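TRNA endonuclease VMS1 (PDB 5WHG) cleaves polypeptidyl-tRNAs downstream of the ribosome-associated quality control pathway, releasing incompletely synthesized polypeptides for degradation. Local coordinates at residues A[178-186]-A[337-345]. Residues are numbered along the deposited sequence; the frame is centred on the assembly and turned at random.
Sequences IYKSLFNKR and ERIKSFPFT
Lys340 and Tyr179 both hold CG anti to the carbonyl carbon (chi1 -56° for Lys340), which sends the extended lysine chain to two main-chain oxygens across the contact and turns the tyrosine ring over Pro343. Lys340 NZ hydrogen-bonds Ser181 O at 2.6 Å and Phe183 O at 2.7 Å. It meets the first tilted from the carbonyl plane and the second from above it. Asn312 OD1 gives the ammonium a third acceptor.

Pro343 CG lies under one face of the Tyr179 ring, 3.3 Å from Tyr179 CD1. Phe344 CE2 touches the same ring, the two aromatic planes standing oblique at 53°. Tyr179 OH, lying by Phe344 CD2, hydrogen-bonds Glu360 of helix 351-362, on which Pro343 and Phe344 also rest. Cut back to an alanine, Tyr179 would probably open a gap over Pro343 and beside Phe344, and cost Glu360 its phenol partner.

Toward the other end, the Glu337 carboxylate stacks on the Arg186 guanidinium, planes 13° apart. Glu337 OE1 sits over the guanidinium face, 3.2 Å from Arg186 NH1, a salt bridge of charge alone. Glu337 OE2 accepts a weak bond from Arg186 N.

The contact joins the end of strand 176-179 and the 3-10 turn and loop after it to outer strand 339-340 and its flanking loops in the VLRF1 region. Its chemistry implies a junction pinned by one lysine on backbone carbonyls, with an apolar patch at one end and a surface ion pair at the other.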
# COMPACT_ATOMS: atom_id res chain seq x y z
N ILE A 178 -3.99 11.70 -7.95
CA ILE A 178 -3.62 10.72 -6.92
C ILE A 178 -4.88 10.29 -6.18
O ILE A 178 -5.79 11.10 -5.96
CB ILE A 178 -2.57 11.31 -5.95
CG1 ILE A 178 -2.13 10.27 -4.92
CG2 ILE A 178 -3.13 12.52 -5.22
CD1 ILE A 178 -0.97 10.75 -4.06
N TYR A 179 -4.96 9.01 -5.80
CA TYR A 179 -6.17 8.47 -5.17
C TYR A 179 -6.37 9.02 -3.76
O TYR A 179 -5.46 8.98 -2.93
CB TYR A 179 -6.11 6.94 -5.11
CG TYR A 179 -6.54 6.23 -6.36
CD1 TYR A 179 -7.86 6.18 -6.73
CD2 TYR A 179 -5.61 5.59 -7.16
CE1 TYR A 179 -8.27 5.52 -7.88
CE2 TYR A 179 -6.00 4.92 -8.32
CZ TYR A 179 -7.34 4.90 -8.68
OH TYR A 179 -7.75 4.24 -9.83
N LYS A 180 -7.60 9.50 -3.49
CA LYS A 180 -7.92 10.03 -2.16
C LYS A 180 -7.73 8.99 -1.07
O LYS A 180 -7.36 9.33 0.06
CB LYS A 180 -9.36 10.55 -2.14
CG LYS A 180 -9.56 11.88 -2.83
CD LYS A 180 -10.99 12.06 -3.34
CE LYS A 180 -11.98 12.28 -2.21
NZ LYS A 180 -13.30 12.74 -2.75
N SER A 181 -8.00 7.72 -1.39
CA SER A 181 -7.84 6.62 -0.44
C SER A 181 -6.44 6.56 0.17
O SER A 181 -6.28 6.03 1.28
CB SER A 181 -8.15 5.30 -1.13
OG SER A 181 -9.51 5.28 -1.51
N LEU A 182 -5.42 7.07 -0.53
CA LEU A 182 -4.05 6.98 -0.01
C LEU A 182 -3.82 7.88 1.19
O LEU A 182 -2.90 7.62 1.97
CB LEU A 182 -3.04 7.34 -1.09
CG LEU A 182 -2.55 6.33 -2.13
CD1 LEU A 182 -1.32 6.89 -2.80
CD2 LEU A 182 -2.25 4.97 -1.49
N PHE A 183 -4.64 8.92 1.34
CA PHE A 183 -4.47 9.88 2.42
C PHE A 183 -5.22 9.47 3.68
O PHE A 183 -6.12 8.63 3.68
CB PHE A 183 -4.94 11.27 1.98
CG PHE A 183 -4.17 11.82 0.82
CD1 PHE A 183 -2.96 12.45 1.01
CD2 PHE A 183 -4.65 11.68 -0.47
CE1 PHE A 183 -2.25 12.94 -0.04
CE2 PHE A 183 -3.93 12.17 -1.53
CZ PHE A 183 -2.73 12.81 -1.31
N ASN A 184 -4.82 10.09 4.78
CA ASN A 184 -5.43 9.88 6.08
C ASN A 184 -6.51 10.95 6.27
O ASN A 184 -6.21 12.14 6.21
CB ASN A 184 -4.35 9.95 7.15
CG ASN A 184 -4.89 9.83 8.56
OD1 ASN A 184 -6.06 10.13 8.83
ND2 ASN A 184 -4.03 9.41 9.48
N LYS A 185 -7.75 10.51 6.49
CA LYS A 185 -8.86 11.46 6.55
C LYS A 185 -8.80 12.32 7.81
O LYS A 185 -9.16 13.50 7.78
CB LYS A 185 -10.20 10.72 6.47
CG LYS A 185 -10.52 10.12 5.11
CD LYS A 185 -11.00 11.16 4.10
CE LYS A 185 -11.32 10.48 2.76
NZ LYS A 185 -11.98 11.37 1.75
N ARG A 186 -8.36 11.75 8.93
CA ARG A 186 -8.34 12.52 10.17
C ARG A 186 -7.09 13.38 10.31
O ARG A 186 -6.78 13.86 11.42
CB ARG A 186 -8.48 11.58 11.38
CG ARG A 186 -9.82 11.73 12.13
CD ARG A 186 -10.16 10.49 12.95
NE ARG A 186 -10.86 9.47 12.17
CZ ARG A 186 -10.75 8.16 12.36
NH1 ARG A 186 -9.94 7.69 13.31
NH2 ARG A 186 -11.44 7.31 11.60
N GLU A 337 -9.91 3.22 10.82
CA GLU A 337 -9.77 4.18 9.72
C GLU A 337 -8.84 3.71 8.61
O GLU A 337 -9.12 3.95 7.43
CB GLU A 337 -9.28 5.52 10.28
CG GLU A 337 -8.90 6.55 9.21
CD GLU A 337 -8.82 7.98 9.76
OE1 GLU A 337 -8.10 8.19 10.77
OE2 GLU A 337 -9.49 8.87 9.20
N ARG A 338 -7.74 3.04 8.97
CA ARG A 338 -6.78 2.55 7.98
C ARG A 338 -7.40 1.55 7.01
O ARG A 338 -6.87 1.36 5.90
CB ARG A 338 -5.59 1.91 8.67
CG ARG A 338 -4.81 2.86 9.53
CD ARG A 338 -3.76 2.11 10.32
NE ARG A 338 -4.39 1.06 11.09
CZ ARG A 338 -3.75 -0.01 11.54
NH1 ARG A 338 -2.46 -0.15 11.26
NH2 ARG A 338 -4.40 -0.94 12.23
N ILE A 339 -8.48 0.89 7.40
CA ILE A 339 -9.07 -0.16 6.58
C ILE A 339 -9.93 0.48 5.50
O ILE A 339 -10.87 1.22 5.79
CB ILE A 339 -9.88 -1.14 7.44
CG1 ILE A 339 -8.95 -1.85 8.42
CG2 ILE A 339 -10.60 -2.11 6.57
CD1 ILE A 339 -9.59 -2.89 9.25
N LYS A 340 -9.61 0.20 4.24
CA LYS A 340 -10.20 0.92 3.12
C LYS A 340 -10.42 -0.01 1.94
O LYS A 340 -9.62 -0.92 1.69
CB LYS A 340 -9.31 2.08 2.68
CG LYS A 340 -8.98 3.06 3.79
CD LYS A 340 -7.93 4.01 3.30
CE LYS A 340 -7.50 4.94 4.40
NZ LYS A 340 -6.63 5.99 3.83
N SER A 341 -11.49 0.25 1.20
CA SER A 341 -11.66 -0.39 -0.09
C SER A 341 -10.56 0.02 -1.06
O SER A 341 -9.90 1.05 -0.91
CB SER A 341 -13.01 -0.01 -0.70
OG SER A 341 -14.03 -0.69 -0.03
N PHE A 342 -10.37 -0.82 -2.07
CA PHE A 342 -9.63 -0.41 -3.25
C PHE A 342 -10.50 0.53 -4.08
O PHE A 342 -11.63 0.18 -4.43
CB PHE A 342 -9.23 -1.62 -4.09
CG PHE A 342 -8.14 -2.47 -3.49
CD1 PHE A 342 -6.81 -2.21 -3.77
CD2 PHE A 342 -8.45 -3.56 -2.68
CE1 PHE A 342 -5.79 -3.01 -3.26
CE2 PHE A 342 -7.43 -4.36 -2.15
CZ PHE A 342 -6.11 -4.09 -2.45
N PRO A 343 -10.02 1.73 -4.43
CA PRO A 343 -10.85 2.66 -5.21
C PRO A 343 -10.98 2.30 -6.69
O PRO A 343 -11.20 3.17 -7.53
CB PRO A 343 -10.14 4.00 -5.01
CG PRO A 343 -8.72 3.62 -4.82
CD PRO A 343 -8.74 2.34 -4.02
N PHE A 344 -10.85 1.02 -7.03
CA PHE A 344 -10.99 0.58 -8.41
C PHE A 344 -11.26 -0.91 -8.39
O PHE A 344 -10.85 -1.61 -7.47
CB PHE A 344 -9.73 0.88 -9.22
CG PHE A 344 -8.48 0.64 -8.45
CD1 PHE A 344 -8.00 -0.65 -8.29
CD2 PHE A 344 -7.83 1.70 -7.84
CE1 PHE A 344 -6.86 -0.88 -7.54
CE2 PHE A 344 -6.69 1.48 -7.10
CZ PHE A 344 -6.20 0.18 -6.95
N THR A 345 -11.95 -1.39 -9.42
CA THR A 345 -12.22 -2.82 -9.47
C THR A 345 -10.92 -3.60 -9.62
O THR A 345 -9.91 -3.10 -10.13
CB THR A 345 -13.15 -3.17 -10.62
OG1 THR A 345 -12.50 -2.86 -11.86
CG2 THR A 345 -14.44 -2.39 -10.50